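Local structure of sulfur oxidation protein soxB (Thermus thermophilus, 2WDD) at residues 124-129 with 156-161; 183-188 with 212-217; 208-213 with 317-322; 255-260 with 278-283; 268-273 with 295-300. The protein probably hydrolyses the sulfur-sulfur bond of a cysteine S-thiosulfonate in the Sox sulfur oxidation pathway, using a two-manganese site of the 5'-nucleotidase family kind. One frame throughout, in Å; residues are numbered along the deposited sequence. Where two conformers were deposited one is given.

Contact 1: 124-129 with 156-161; sequences KALVLD and GVDHMV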
# COMPACT_ATOMS: atom_id res chain seq x y z
N LYS A 124 -20.34 19.23 -7.80
CA LYS A 124 -18.97 19.66 -7.54
C LYS A 124 -18.11 18.44 -7.22
O LYS A 124 -18.40 17.72 -6.26
CB LYS A 124 -18.95 20.61 -6.35
CG LYS A 124 -17.58 20.82 -5.73
CD LYS A 124 -16.86 21.98 -6.40
CE LYS A 124 -15.73 22.49 -5.52
NZ LYS A 124 -14.67 23.14 -6.34
N ALA A 125 -17.05 18.22 -7.99
CA ALA A 125 -16.17 17.07 -7.76
C ALA A 125 -14.74 17.45 -7.39
O ALA A 125 -14.17 18.40 -7.92
CB ALA A 125 -16.18 16.16 -8.97
N LEU A 126 -14.16 16.66 -6.48
CA LEU A 126 -12.78 16.86 -6.07
C LEU A 126 -12.05 15.55 -6.27
O LEU A 126 -12.61 14.48 -5.98
CB LEU A 126 -12.70 17.26 -4.59
CG LEU A 126 -13.21 18.66 -4.22
CD1 LEU A 126 -13.19 18.83 -2.70
CD2 LEU A 126 -12.35 19.74 -4.91
N VAL A 127 -10.83 15.63 -6.80
CA VAL A 127 -9.99 14.47 -7.02
C VAL A 127 -8.96 14.46 -5.91
O VAL A 127 -8.14 15.38 -5.79
CB VAL A 127 -9.34 14.51 -8.42
CG1 VAL A 127 -8.42 13.30 -8.60
CG2 VAL A 127 -10.42 14.53 -9.51
N LEU A 128 -9.01 13.42 -5.08
CA LEU A 128 -8.15 13.36 -3.90
C LEU A 128 -7.27 12.13 -3.97
O LEU A 128 -7.76 11.03 -4.19
CB LEU A 128 -9.01 13.29 -2.65
CG LEU A 128 -9.97 14.48 -2.52
CD1 LEU A 128 -10.83 14.30 -1.28
CD2 LEU A 128 -9.19 15.79 -2.46
N ASP A 129 -5.97 12.35 -3.77
CA ASP A 129 -4.96 11.29 -3.82
C ASP A 129 -4.41 11.05 -2.42
O ASP A 129 -3.91 11.97 -1.76
CB ASP A 129 -3.86 11.75 -4.76
CG ASP A 129 -2.74 10.75 -4.90
OD1 ASP A 129 -2.75 9.73 -4.17
OD2 ASP A 129 -1.88 10.98 -5.76
N GLY A 156 -5.43 16.00 -13.09
CA GLY A 156 -5.89 17.15 -12.32
C GLY A 156 -6.23 16.76 -10.89
O GLY A 156 -7.40 16.71 -10.52
N VAL A 157 -5.21 16.45 -10.10
CA VAL A 157 -5.42 16.05 -8.71
C VAL A 157 -5.51 17.30 -7.83
O VAL A 157 -4.63 18.16 -7.88
CB VAL A 157 -4.25 15.15 -8.23
CG1 VAL A 157 -4.36 14.88 -6.73
CG2 VAL A 157 -4.21 13.86 -9.04
N ASP A 158 -6.58 17.42 -7.05
CA ASP A 158 -6.75 18.61 -6.22
C ASP A 158 -5.90 18.62 -4.96
O ASP A 158 -5.38 19.67 -4.55
CB ASP A 158 -8.21 18.77 -5.83
CG ASP A 158 -9.08 19.07 -7.02
OD1 ASP A 158 -8.86 20.11 -7.68
OD2 ASP A 158 -9.94 18.24 -7.35
N HIS A 159 -5.78 17.47 -4.31
CA HIS A 159 -4.98 17.37 -3.09
C HIS A 159 -4.30 16.02 -3.01
O HIS A 159 -4.78 15.04 -3.58
CB HIS A 159 -5.85 17.48 -1.84
CG HIS A 159 -6.52 18.81 -1.68
ND1 HIS A 159 -5.80 19.98 -1.52
CD2 HIS A 159 -7.83 19.15 -1.59
CE1 HIS A 159 -6.65 20.99 -1.37
NE2 HIS A 159 -7.88 20.51 -1.40
N MET A 160 -3.20 15.97 -2.26
CA MET A 160 -2.55 14.70 -1.96
C MET A 160 -1.90 14.83 -0.59
O MET A 160 -1.67 15.94 -0.08
CB MET A 160 -1.51 14.30 -3.01
CG MET A 160 -0.11 14.85 -2.76
SD MET A 160 1.11 14.25 -4.02
CE MET A 160 1.53 12.62 -3.34
N VAL A 161 -1.66 13.67 0.03
CA VAL A 161 -0.91 13.57 1.26
C VAL A 161 0.28 12.65 0.96
O VAL A 161 0.52 12.30 -0.21
CB VAL A 161 -1.75 13.16 2.48
CG1 VAL A 161 -2.80 14.23 2.77
CG2 VAL A 161 -2.40 11.79 2.27
O HOH W 1 -11.79 18.42 -9.23

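Contact 2: 183-188 with 212-217; sequences EFLSYN and LAVVGA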
# COMPACT_ATOMS: atom_id res chain seq x y z
N GLU A 183 -2.80 20.90 -4.48
CA GLU A 183 -2.36 21.48 -3.22
C GLU A 183 -2.04 20.38 -2.21
O GLU A 183 -2.93 19.65 -1.77
CB GLU A 183 -3.40 22.44 -2.64
CG GLU A 183 -2.93 23.00 -1.30
CD GLU A 183 -3.87 24.02 -0.71
OE1 GLU A 183 -3.43 24.72 0.22
OE2 GLU A 183 -5.03 24.10 -1.14
N PHE A 184 -0.77 20.29 -1.82
CA PHE A 184 -0.32 19.30 -0.85
C PHE A 184 -0.77 19.72 0.55
O PHE A 184 -0.60 20.87 0.95
CB PHE A 184 1.21 19.20 -0.89
CG PHE A 184 1.77 18.10 -0.02
CD1 PHE A 184 1.96 16.83 -0.54
CD2 PHE A 184 2.09 18.32 1.31
CE1 PHE A 184 2.44 15.80 0.24
CE2 PHE A 184 2.57 17.30 2.11
CZ PHE A 184 2.75 16.03 1.57
N LEU A 185 -1.36 18.78 1.29
CA LEU A 185 -1.84 19.06 2.65
C LEU A 185 -1.18 18.12 3.66
O LEU A 185 -0.95 16.95 3.36
CB LEU A 185 -3.36 18.84 2.73
CG LEU A 185 -4.24 19.67 1.81
CD1 LEU A 185 -5.70 19.22 1.93
CD2 LEU A 185 -4.11 21.16 2.14
N SER A 186 -0.95 18.63 4.87
CA SER A 186 -0.46 17.82 5.98
C SER A 186 -0.43 18.65 7.24
O SER A 186 0.29 19.65 7.31
CB SER A 186 0.93 17.23 5.69
OG SER A 186 0.83 16.05 4.89
N TYR A 187 -1.21 18.26 8.24
CA TYR A 187 -1.23 18.99 9.51
C TYR A 187 -0.01 18.61 10.34
O TYR A 187 0.42 19.36 11.22
CB TYR A 187 -2.50 18.66 10.31
CG TYR A 187 -2.37 17.40 11.15
CD1 TYR A 187 -1.92 17.46 12.46
CD2 TYR A 187 -2.58 16.14 10.59
CE1 TYR A 187 -1.74 16.31 13.22
CE2 TYR A 187 -2.38 14.99 11.33
CZ TYR A 187 -1.97 15.07 12.64
OH TYR A 187 -1.77 13.92 13.37
N ASN A 188 0.55 17.43 10.06
CA ASN A 188 1.59 16.85 10.90
C ASN A 188 3.07 16.98 10.56
O ASN A 188 3.91 16.62 11.38
CB ASN A 188 1.26 15.40 11.26
CG ASN A 188 1.17 14.49 10.04
OD1 ASN A 188 0.62 14.86 9.00
ND2 ASN A 188 1.73 13.29 10.17
N LEU A 212 -16.86 22.59 2.57
CA LEU A 212 -16.27 21.31 2.95
C LEU A 212 -14.78 21.47 3.12
O LEU A 212 -14.09 21.88 2.19
CB LEU A 212 -16.53 20.29 1.85
CG LEU A 212 -16.00 18.86 2.02
CD1 LEU A 212 -16.73 18.16 3.15
CD2 LEU A 212 -16.17 18.08 0.72
N ALA A 213 -14.27 21.09 4.29
CA ALA A 213 -12.83 21.14 4.54
C ALA A 213 -12.20 19.77 4.26
O ALA A 213 -12.73 18.75 4.71
CB ALA A 213 -12.55 21.51 5.99
N VAL A 214 -11.05 19.77 3.59
CA VAL A 214 -10.26 18.56 3.38
C VAL A 214 -9.01 18.80 4.22
O VAL A 214 -8.25 19.74 3.97
CB VAL A 214 -9.86 18.36 1.90
CG1 VAL A 214 -8.95 17.12 1.74
CG2 VAL A 214 -11.09 18.20 1.02
N VAL A 215 -8.84 17.99 5.27
CA VAL A 215 -7.68 18.08 6.16
C VAL A 215 -6.75 16.95 5.74
O VAL A 215 -7.22 15.86 5.43
CB VAL A 215 -8.09 17.90 7.64
CG1 VAL A 215 -6.88 17.98 8.57
CG2 VAL A 215 -9.18 18.91 8.02
N GLY A 216 -5.44 17.20 5.70
CA GLY A 216 -4.51 16.15 5.33
C GLY A 216 -3.66 15.62 6.47
O GLY A 216 -3.25 16.36 7.37
N ALA A 217 -3.37 14.33 6.43
CA ALA A 217 -2.48 13.71 7.40
C ALA A 217 -1.52 12.77 6.68
O ALA A 217 -1.95 11.88 5.95
CB ALA A 217 -3.25 12.95 8.46

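Contact 3: 208-213 with 317-322; sequences GPYALA and LKLWKG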
# COMPACT_ATOMS: atom_id res chain seq x y z
N GLY A 208 -21.64 24.33 -3.36
CA GLY A 208 -22.94 24.97 -3.39
C GLY A 208 -23.02 25.96 -2.25
O GLY A 208 -22.19 26.86 -2.13
N PRO A 209 -24.00 25.78 -1.35
CA PRO A 209 -24.16 26.69 -0.22
C PRO A 209 -23.40 26.25 1.03
O PRO A 209 -23.41 26.95 2.05
CB PRO A 209 -25.67 26.63 0.05
CG PRO A 209 -26.05 25.26 -0.36
CD PRO A 209 -25.17 24.91 -1.53
N TYR A 210 -22.75 25.10 0.96
CA TYR A 210 -21.99 24.59 2.10
C TYR A 210 -20.50 24.78 1.87
O TYR A 210 -20.07 25.13 0.77
CB TYR A 210 -22.24 23.09 2.31
CG TYR A 210 -23.69 22.69 2.23
CD1 TYR A 210 -24.48 22.66 3.37
CD2 TYR A 210 -24.27 22.30 1.02
CE1 TYR A 210 -25.81 22.28 3.31
CE2 TYR A 210 -25.60 21.93 0.95
CZ TYR A 210 -26.36 21.91 2.10
OH TYR A 210 -27.68 21.54 2.04
N ALA A 211 -19.72 24.48 2.89
CA ALA A 211 -18.26 24.55 2.79
C ALA A 211 -17.72 23.24 3.35
O ALA A 211 -18.08 22.82 4.45
CB ALA A 211 -17.74 25.74 3.58
N LEU A 212 -16.86 22.59 2.57
CA LEU A 212 -16.27 21.31 2.95
C LEU A 212 -14.78 21.47 3.12
O LEU A 212 -14.09 21.88 2.19
CB LEU A 212 -16.53 20.29 1.85
CG LEU A 212 -16.00 18.86 2.02
CD1 LEU A 212 -16.73 18.16 3.15
CD2 LEU A 212 -16.17 18.08 0.72
N ALA A 213 -14.27 21.09 4.29
CA ALA A 213 -12.83 21.14 4.54
C ALA A 213 -12.20 19.77 4.26
O ALA A 213 -12.73 18.75 4.71
CB ALA A 213 -12.55 21.51 5.99
N LEU A 317 -21.58 13.02 -1.24
CA LEU A 317 -22.00 13.52 0.06
C LEU A 317 -23.22 14.43 0.05
O LEU A 317 -23.26 15.43 -0.68
CB LEU A 317 -20.86 14.31 0.72
CG LEU A 317 -19.49 13.63 0.76
CD1 LEU A 317 -18.43 14.59 1.31
CD2 LEU A 317 -19.58 12.35 1.59
N LYS A 318 -24.17 14.13 0.93
CA LYS A 318 -25.29 15.04 1.16
C LYS A 318 -24.86 15.76 2.43
O LYS A 318 -24.73 15.15 3.49
CB LYS A 318 -26.57 14.27 1.46
CG LYS A 318 -27.39 13.97 0.25
CD LYS A 318 -28.70 13.32 0.67
CE LYS A 318 -29.60 13.08 -0.51
NZ LYS A 318 -30.83 12.36 -0.07
N LEU A 319 -24.61 17.06 2.33
CA LEU A 319 -24.14 17.80 3.49
C LEU A 319 -25.28 18.50 4.21
O LEU A 319 -26.37 18.69 3.65
CB LEU A 319 -23.12 18.85 3.05
CG LEU A 319 -21.95 18.34 2.19
CD1 LEU A 319 -21.06 19.50 1.73
CD2 LEU A 319 -21.14 17.32 2.96
N TRP A 320 -25.01 18.88 5.46
CA TRP A 320 -25.90 19.72 6.24
C TRP A 320 -25.05 20.72 7.02
O TRP A 320 -23.81 20.63 7.02
CB TRP A 320 -26.85 18.91 7.14
CG TRP A 320 -26.25 18.30 8.36
CD1 TRP A 320 -25.48 17.16 8.42
CD2 TRP A 320 -26.42 18.73 9.72
NE1 TRP A 320 -25.16 16.88 9.73
CE2 TRP A 320 -25.73 17.82 10.55
CE3 TRP A 320 -27.13 19.78 10.33
CZ2 TRP A 320 -25.70 17.94 11.94
CZ3 TRP A 320 -27.08 19.91 11.71
CH2 TRP A 320 -26.39 18.98 12.51
N LYS A 321 -25.70 21.69 7.64
CA LYS A 321 -24.98 22.74 8.35
C LYS A 321 -23.90 22.23 9.30
O LYS A 321 -22.86 22.87 9.46
CB LYS A 321 -25.95 23.67 9.08
CG LYS A 321 -25.62 23.85 10.56
CD LYS A 321 -26.52 24.90 11.21
CE LYS A 321 -26.45 26.24 10.48
NZ LYS A 321 -27.41 27.24 11.04
N GLY A 322 -24.14 21.08 9.94
CA GLY A 322 -23.21 20.53 10.91
C GLY A 322 -22.42 19.29 10.54
O GLY A 322 -21.81 18.68 11.41
O HOH W 2 -27.79 18.24 1.29

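Contact 4: 255-260 with 278-283; sequences ANAVVL and GIDLIL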
# COMPACT_ATOMS: atom_id res chain seq x y z
N ALA A 255 -16.38 25.83 7.77
CA ALA A 255 -16.60 24.50 7.22
C ALA A 255 -17.82 23.84 7.86
O ALA A 255 -17.94 23.80 9.08
CB ALA A 255 -15.36 23.62 7.40
N ASN A 256 -18.70 23.29 7.04
CA ASN A 256 -19.89 22.58 7.54
C ASN A 256 -19.53 21.12 7.78
O ASN A 256 -20.04 20.49 8.71
CB ASN A 256 -21.02 22.65 6.52
CG ASN A 256 -21.48 24.07 6.26
OD1 ASN A 256 -21.24 24.62 5.19
ND2 ASN A 256 -22.06 24.69 7.28
N ALA A 257 -18.64 20.59 6.94
CA ALA A 257 -18.24 19.19 7.02
C ALA A 257 -16.73 19.09 6.92
O ALA A 257 -16.09 19.93 6.30
CB ALA A 257 -18.89 18.37 5.92
N VAL A 258 -16.17 18.05 7.53
CA VAL A 258 -14.72 17.87 7.54
C VAL A 258 -14.33 16.47 7.08
O VAL A 258 -14.81 15.48 7.63
CB VAL A 258 -14.14 18.18 8.94
CG1 VAL A 258 -12.64 17.85 9.00
CG2 VAL A 258 -14.38 19.65 9.31
N VAL A 259 -13.47 16.41 6.08
CA VAL A 259 -12.98 15.15 5.54
C VAL A 259 -11.49 15.08 5.83
O VAL A 259 -10.76 16.02 5.50
CB VAL A 259 -13.20 15.08 4.01
CG1 VAL A 259 -12.66 13.75 3.43
CG2 VAL A 259 -14.68 15.28 3.66
N LEU A 260 -11.03 13.97 6.41
CA LEU A 260 -9.60 13.79 6.65
C LEU A 260 -9.04 12.88 5.55
O LEU A 260 -9.46 11.74 5.45
CB LEU A 260 -9.33 13.15 8.02
CG LEU A 260 -7.85 12.87 8.32
CD1 LEU A 260 -7.09 14.19 8.51
CD2 LEU A 260 -7.70 12.00 9.55
N GLY A 278 -15.41 16.00 15.47
CA GLY A 278 -15.63 16.77 14.26
C GLY A 278 -15.14 16.26 12.92
O GLY A 278 -15.23 16.98 11.93
N ILE A 279 -14.62 15.04 12.88
CA ILE A 279 -14.21 14.48 11.59
C ILE A 279 -15.41 13.69 11.08
O ILE A 279 -15.85 12.74 11.73
CB ILE A 279 -12.98 13.57 11.69
CG1 ILE A 279 -11.77 14.36 12.22
CG2 ILE A 279 -12.68 12.98 10.33
CD1 ILE A 279 -10.50 13.54 12.33
N ASP A 280 -15.96 14.10 9.95
CA ASP A 280 -17.15 13.46 9.41
C ASP A 280 -16.85 12.26 8.52
O ASP A 280 -17.61 11.30 8.48
CB ASP A 280 -18.00 14.47 8.66
CG ASP A 280 -18.39 15.65 9.54
OD1 ASP A 280 -18.89 15.40 10.66
OD2 ASP A 280 -18.07 16.80 9.17
N LEU A 281 -15.74 12.33 7.80
CA LEU A 281 -15.37 11.27 6.89
C LEU A 281 -13.85 11.18 6.87
O LEU A 281 -13.17 12.21 6.91
CB LEU A 281 -15.84 11.62 5.48
CG LEU A 281 -15.37 10.74 4.31
CD1 LEU A 281 -15.95 9.33 4.46
CD2 LEU A 281 -15.77 11.35 2.96
N ILE A 282 -13.33 9.96 6.81
CA ILE A 282 -11.88 9.74 6.68
C ILE A 282 -11.69 8.90 5.42
O ILE A 282 -12.35 7.87 5.27
CB ILE A 282 -11.25 8.99 7.89
CG1 ILE A 282 -11.38 9.82 9.17
CG2 ILE A 282 -9.75 8.72 7.62
CD1 ILE A 282 -11.01 9.08 10.44
N LEU A 283 -10.80 9.35 4.55
CA LEU A 283 -10.40 8.65 3.33
C LEU A 283 -9.06 8.04 3.78
O LEU A 283 -8.06 8.75 3.94
CB LEU A 283 -10.23 9.63 2.16
CG LEU A 283 -11.55 10.33 1.79
CD1 LEU A 283 -11.36 11.36 0.69
CD2 LEU A 283 -12.65 9.30 1.43

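Contact 5: 268-273 with 295-300; sequences LDAALA and WRVGKT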
# COMPACT_ATOMS: atom_id res chain seq x y z
N LEU A 268 -5.43 3.02 12.63
CA LEU A 268 -5.10 4.24 13.36
C LEU A 268 -6.18 5.29 13.11
O LEU A 268 -6.61 6.00 14.02
CB LEU A 268 -3.71 4.74 12.97
CG LEU A 268 -3.24 6.03 13.65
CD1 LEU A 268 -3.43 5.96 15.18
CD2 LEU A 268 -1.78 6.27 13.29
N ASP A 269 -6.66 5.38 11.87
CA ASP A 269 -7.74 6.30 11.58
C ASP A 269 -8.97 5.96 12.42
O ASP A 269 -9.67 6.87 12.89
CB ASP A 269 -8.12 6.23 10.10
CG ASP A 269 -7.13 6.93 9.20
OD1 ASP A 269 -6.44 7.87 9.67
OD2 ASP A 269 -7.09 6.59 7.99
N ALA A 270 -9.27 4.67 12.58
CA ALA A 270 -10.44 4.28 13.37
C ALA A 270 -10.27 4.71 14.83
O ALA A 270 -11.24 5.15 15.47
CB ALA A 270 -10.69 2.77 13.28
N ALA A 271 -9.05 4.60 15.35
CA ALA A 271 -8.78 5.01 16.72
C ALA A 271 -8.98 6.52 16.86
O ALA A 271 -9.55 6.99 17.85
CB ALA A 271 -7.36 4.61 17.13
N LEU A 272 -8.54 7.27 15.86
CA LEU A 272 -8.70 8.72 15.87
C LEU A 272 -10.16 9.14 15.79
O LEU A 272 -10.56 10.15 16.38
CB LEU A 272 -7.92 9.36 14.72
CG LEU A 272 -6.39 9.30 14.84
CD1 LEU A 272 -5.75 9.82 13.56
CD2 LEU A 272 -5.92 10.10 16.06
N ALA A 273 -10.97 8.36 15.08
CA ALA A 273 -12.39 8.65 14.95
C ALA A 273 -13.07 8.63 16.32
O ALA A 273 -14.08 9.31 16.53
CB ALA A 273 -13.06 7.65 14.01
N TRP A 295 -17.15 2.34 6.69
CA TRP A 295 -17.04 1.77 8.01
C TRP A 295 -17.41 2.86 9.01
O TRP A 295 -16.79 3.92 9.04
CB TRP A 295 -15.59 1.32 8.23
CG TRP A 295 -15.31 0.66 9.52
CD1 TRP A 295 -16.21 0.08 10.38
CD2 TRP A 295 -14.02 0.45 10.10
NE1 TRP A 295 -15.56 -0.46 11.46
CE2 TRP A 295 -14.21 -0.24 11.32
CE3 TRP A 295 -12.72 0.79 9.70
CZ2 TRP A 295 -13.13 -0.61 12.13
CZ3 TRP A 295 -11.66 0.43 10.52
CH2 TRP A 295 -11.88 -0.28 11.71
N ARG A 296 -18.45 2.62 9.79
CA ARG A 296 -18.91 3.59 10.77
C ARG A 296 -18.15 3.37 12.09
O ARG A 296 -18.25 2.30 12.70
CB ARG A 296 -20.42 3.43 11.01
CG ARG A 296 -20.99 4.47 11.96
CD ARG A 296 -20.99 5.84 11.32
NE ARG A 296 -21.68 6.83 12.15
CZ ARG A 296 -21.78 8.12 11.85
NH1 ARG A 296 -21.22 8.59 10.74
NH2 ARG A 296 -22.42 8.95 12.66
N VAL A 297 -17.41 4.38 12.51
CA VAL A 297 -16.67 4.36 13.76
C VAL A 297 -16.96 5.67 14.49
O VAL A 297 -16.73 6.75 13.94
CB VAL A 297 -15.15 4.19 13.54
CG1 VAL A 297 -14.43 4.14 14.89
CG2 VAL A 297 -14.86 2.92 12.73
N GLY A 298 -17.53 5.58 15.68
CA GLY A 298 -17.91 6.77 16.42
C GLY A 298 -18.92 7.53 15.57
O GLY A 298 -19.90 6.95 15.10
N LYS A 299 -18.66 8.81 15.33
CA LYS A 299 -19.53 9.63 14.49
C LYS A 299 -18.86 9.90 13.14
O LYS A 299 -19.11 10.92 12.50
CB LYS A 299 -19.80 10.96 15.20
CG LYS A 299 -20.56 10.81 16.52
CD LYS A 299 -21.89 10.12 16.30
CE LYS A 299 -22.51 9.67 17.61
NZ LYS A 299 -23.93 9.25 17.43
N THR A 300 -18.01 8.97 12.71
CA THR A 300 -17.25 9.14 11.47
C THR A 300 -17.47 7.98 10.51
O THR A 300 -17.55 6.84 10.93
CB THR A 300 -15.75 9.21 11.81
OG1 THR A 300 -15.51 10.27 12.75
CG2 THR A 300 -14.88 9.39 10.56
O HOH W 3 -16.08 10.35 15.41

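Contact 1: 124-129 with 156-161
The carboxylate of D158 reaches across to the neighbouring strand and takes the backbone N-H of V127. Its OD2 stands 2.8 Å from V127 N, accepts through the anti lone pair, and the bond is almost straight at 174°. CG of D158 lies anti to its own carbonyl carbon (chi1 -66°), which folds the carboxylate back beside the N-H of the same residue. That N-H in turn donates to V127 O, 2.9 Å from D158 N, so one aspartate closes on both polar groups of V127. A water bridges A125 O and D158 OD2, giving this oxygen a second donor. Further along, parallel pairing takes over where D129 N bonds to H159 O at 2.9 Å.

The side chains of L128 and H159 run alongside each other on one face of the sheet, with L128 CD2 in the plane of the imidazole and 3.7 Å from H159 CD2. On the other face D129 CB meets V157 CG1 at 3.7 Å. The polar ends are fixed from outside: D129 OD2 by Q152 and T133, H159 by H205 and the carbonyl of E183.

The contact joins two adjacent parallel strands of a beta-alpha-beta arrangement, with helix 146-155 ending just before G156. Strand 29-34 pairs along the other edge of 124-129, helix 104-120 packs on A125 and V127, and strand 202-207 of the second sheet meets L126 and H159.

Contact 2: 183-188 with 212-217
L185 and V214 set their side chains at about a right angle, the CD1 branch of L185 coming 3.9 Å from V214 CG1. The same methyl lies still nearer the backbone, 3.3 Å from V214 O. Behind it, L185 CB rests 3.9 Å from the CA of G216, side chain directly against backbone.

Y187 is turned differently, presenting the rim of its ring. A217 CB lies in the ring plane, 3.6 Å from Y187 CE2, and G216 O is also at the edge, beside CD2. H263, a manganese ligand, lies near A217. With CG between the backbone N and the carbonyl carbon (chi1 85°), the tyrosine ring swings round alongside its own N-H, which donates to G216 O. That bond measures 2.9 Å from Y187 N to G216 O and bends to 157°, the donor standing 33° from the carbonyl plane. N188 CB covers one ring face over its centre, 3.5 Å above the plane, while the amide nitrogen of N188 is held by the carbonyls of F236 and S218.

Here the loop leaving strand 183-184, an edge strand of one sheet, crosses the C-terminal end of strand 210-217 in the other. H159 fills in beside L185 and V214, strand 257-262 pairs with 210-217, and helix 240-252 packs against Y187.

Contact 3: 208-213 with 317-322
Y210 lays its phenol ring over L319, whose CB sits beneath one face in a CH-pi contact. The distance from L319 CB to the centroid of the Y210 ring is 4.0 Å, and the approach is only 14° off the ring normal. CD1 of L319 runs back to the root of the tyrosine, 3.8 Å from Y210 CB, while the phenol extends outward above the leucine backbone. A chi1 of -45° swings the tyrosine so that the far half of its ring comes over the L319 carbonyl. W320 CA lies obliquely to the ring, 3.9 Å from Y210 CE1, and K321 N comes to its edge.

Deeper in, L212 continues the apolar seam. Its CD2 meets L317 CD1 at 4.2 Å, the two side chains crossing at about a right angle, and its other methyl faces L319 CD2 more loosely. The strands come from different sheets and cross at 114°. No direct hydrogen bond links them. A water donates to L319 O at 2.8 Å and stands at a weak bonding distance from Y210 OH.

I324 of strand 323-333 packs on L317 and L319, and A257 packs on L212 and L319. N256 ties the two segments together indirectly, its side chain accepting from A211 N and donating to K321 O.

The chemistry is therefore that of two sheets meeting through side chains: leucine against leucine in the buried part, giving way at the solvent-facing end to an aromatic lid and a water, with no charged pair directing the fit.

Contact 4: 255-260 with 278-283
D280 holds both backbone polar groups of V258, its N-H and its carbonyl. D280 OD2 accepts from V258 N at 2.8 Å, met on the anti side and 20° out of the carboxylate plane, while the D280 N-H donates a hydrogen bond to V258 O, 2.9 Å from D280 N. L281 N also donates to V258 O, at 3.3 Å, so this carbonyl takes two in-plane donors. R251 makes a salt bridge to the same OD2 and probably favours the charged carboxylate.

Regular parallel pairing follows: L260 N to L281 O at 2.8 Å, then L283 N to L260 O at 2.9 Å and 168°. V259 and L281 project together from one face, where V259, in the conformer given, packs beside both L281 and L283. On the other, L260 CB touches both I279 CG2 and I282 CG1, each 4.1 Å away.

These neighbouring parallel strands belong to a beta-alpha-beta unit whose crossover is helix 266-273. Strand 210-217 flanks 257-262 and strand 300-304 flanks 281-284, while L31 of the other sheet packs on V259, L281 and L283.

Contact 5: 268-273 with 295-300
The indole of W295 meets the helix through its six-membered ring: A270 CB is 3.6 Å from W295 CH2 and nearly as close to CZ3, approaching obliquely. One face of the indole is covered from within its own strand by V297 CG2, 3.5 Å above the plane and over its centre. The extended first torsion of W295 (chi1 -178°) carries the ring out along the strand's helix-facing side to where V297 and A270 can both reach it. R61 and P62 also touch the indole.

V297 lies against both alanines, on the same side of the helix. Its CG1 comes 3.4 Å from A270 O and 3.9 Å from A273 CB, while CG2 leans toward A270 CB. A273 CB is also 3.8 Å from T300 OG1, at the far end of the type II' turn running from V297 to T300. The turn passes through G298, which has positive phi, near A273.

No hydrogen bond passes directly between the segments. One water joins them, donating to A273 O, and to T300 OG1 at 2.7 Å from the water oxygen, and accepting from K299 N at 3.0 Å; the T300 hydroxyl is bonded to I279 O besides.

Helix 266-273 thus meets the hairpin of strands 295-297 and 300-304 through alanine methyls. The fit is apolar, and the polar groups around A273 are bridged by water.

In the fold
Contacts 1 and 4 are buried parallel strand pairings, one in each of the two sheets, and both use an aspartate to grip a valine backbone; L128 and L283 touch between them. Contacts 2 and 3 work across the sheets instead, from opposite ends of strand 210-217, their segments overlapping at L212 and A213. Contact 2 is buried and lies nearer the manganese site, whereas contact 3 is partly exposed and held by side-chain packing and a water. Contact 5, also buried, covers the second sheet's flank with the helix that connects the strands of contact 4, and T300 OG1 bonds to I279 O between them. Backbone hydrogen bonds thus dominate within sheets, apolar contacts between layers, contact 2 keeping a single backbone bond.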